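Local coordinates for protein aspartate aminotransferase (Thermotoga maritima, PDB 1O4S) that catalyses the pyridoxal-phosphate-dependent transfer of an amino group from L-aspartate to 2-oxoglutarate, giving oxaloacetate and L-glutamate, at residues 193-196 / 197-201. Sequence-based numbering, arbitrary orientation.
Sequences REFL and EGLVR
Glu197 N reaches back one turn to Arg193 O in a nearly straight hydrogen bond of 2.9 Å, the N-H...O angle being 177°. The same two residues meet again through their side chains, where Arg193 NE and Glu197 OE2 form a salt bridge at 3.2 Å. This second bond is more bent: the arginine nitrogen comes from above the carboxylate plane, and the guanidinium and carboxylate planes stand 77° apart. The arginine chain stands out from the helix, extended from CG to NE, and Glu197 turns its CG beside its own backbone N (chi1 -66°), which sends the glutamate back toward the preceding turn to meet it. Its CG thereby rests 3.3 Å from Arg193 O, and its carboxylate carbon CD lies against the Arg193 CG methylene, so the acid group meets the arginine's aliphatic stem as well as NE. With an alanine in place of Glu197, the Arg193 guanidinium would probably lose this carboxylate partner and its end be freer to turn.

The backbone repeats the i to i+4 pattern through Gly198 N to Glu194 O, Leu199 N to Phe195 O and Val200 N to Leu196 O. Val200 also sets CG2 3.4 Å from Leu196 O. On the buried side, the Phe195 ring and Leu199 run out from the helix next to each other, with Phe195 CE2 4.2 Å from Leu199 CD1. Leu199 packs on Val178 and Ile180 of strand 175-180 and on Ile210 of strand 209-213; Leu196 joins it on Ile180, and Val200 on Ile210.

This amphipathic helix, with its i to i+4 ion pair on the outer flank and leucines against the strands, is the connecting helix of a beta-alpha-beta crossover between parallel strands 175-180 and 209-213, in the seven-stranded sheet characteristic of fold-type I pyridoxal-phosphate enzymes.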
# COMPACT_ATOMS: atom_id res chain seq x y z
N ARG B 193 -17.74 28.13 3.91
CA ARG B 193 -18.44 27.48 4.99
C ARG B 193 -19.90 27.15 4.62
O ARG B 193 -20.40 26.08 4.93
CB ARG B 193 -18.39 28.39 6.23
CG ARG B 193 -19.13 27.82 7.43
CD ARG B 193 -19.04 28.66 8.70
NE ARG B 193 -19.64 27.92 9.81
CZ ARG B 193 -18.97 27.23 10.76
NH1 ARG B 193 -17.63 27.20 10.78
NH2 ARG B 193 -19.67 26.59 11.70
N GLU B 194 -20.56 28.10 3.96
CA GLU B 194 -21.94 27.96 3.49
C GLU B 194 -22.14 26.73 2.57
O GLU B 194 -23.11 25.98 2.72
CB GLU B 194 -22.42 29.28 2.83
CG GLU B 194 -21.31 30.31 2.45
CD GLU B 194 -20.61 31.01 3.65
OE1 GLU B 194 -19.36 31.21 3.61
OE2 GLU B 194 -21.30 31.38 4.63
N PHE B 195 -21.20 26.52 1.66
CA PHE B 195 -21.22 25.34 0.79
C PHE B 195 -21.12 24.03 1.61
O PHE B 195 -21.91 23.12 1.41
CB PHE B 195 -20.10 25.43 -0.26
CG PHE B 195 -19.92 24.17 -1.06
CD1 PHE B 195 -20.68 23.94 -2.20
CD2 PHE B 195 -19.01 23.20 -0.65
CE1 PHE B 195 -20.54 22.75 -2.93
CE2 PHE B 195 -18.86 22.03 -1.36
CZ PHE B 195 -19.63 21.79 -2.51
N LEU B 196 -20.18 23.97 2.55
CA LEU B 196 -19.90 22.77 3.35
C LEU B 196 -21.04 22.40 4.29
O LEU B 196 -21.38 21.23 4.40
CB LEU B 196 -18.59 22.97 4.15
CG LEU B 196 -17.36 23.23 3.27
CD1 LEU B 196 -16.13 23.53 4.11
CD2 LEU B 196 -17.11 22.00 2.34
N GLU B 197 -21.60 23.39 4.98
CA GLU B 197 -22.79 23.22 5.83
C GLU B 197 -23.96 22.66 5.03
O GLU B 197 -24.70 21.80 5.51
CB GLU B 197 -23.24 24.56 6.46
CG GLU B 197 -22.23 25.13 7.45
CD GLU B 197 -22.65 26.44 8.09
OE1 GLU B 197 -23.14 27.37 7.39
OE2 GLU B 197 -22.48 26.55 9.32
N GLY B 198 -24.11 23.17 3.82
CA GLY B 198 -25.16 22.73 2.92
C GLY B 198 -24.91 21.32 2.44
O GLY B 198 -25.84 20.53 2.31
N LEU B 199 -23.64 20.98 2.20
CA LEU B 199 -23.31 19.67 1.68
C LEU B 199 -23.58 18.63 2.77
O LEU B 199 -24.07 17.55 2.50
CB LEU B 199 -21.85 19.64 1.24
CG LEU B 199 -21.35 18.94 -0.03
CD1 LEU B 199 -19.97 18.37 0.26
CD2 LEU B 199 -22.26 17.86 -0.56
N VAL B 200 -23.26 18.98 4.01
CA VAL B 200 -23.53 18.12 5.16
C VAL B 200 -25.06 17.91 5.36
O VAL B 200 -25.47 16.84 5.79
CB VAL B 200 -22.90 18.74 6.45
CG1 VAL B 200 -23.55 18.18 7.73
CG2 VAL B 200 -21.44 18.54 6.46
N ARG B 201 -25.87 18.92 5.04
CA ARG B 201 -27.32 18.78 5.04
C ARG B 201 -27.75 17.82 3.94
O ARG B 201 -28.52 16.90 4.20
CB ARG B 201 -28.03 20.13 4.83
CG ARG B 201 -28.17 20.98 6.08
CD ARG B 201 -29.16 22.18 5.93
NE ARG B 201 -28.64 23.26 5.06
CZ ARG B 201 -27.76 24.20 5.44
NH1 ARG B 201 -27.27 24.23 6.69
NH2 ARG B 201 -27.35 25.13 4.56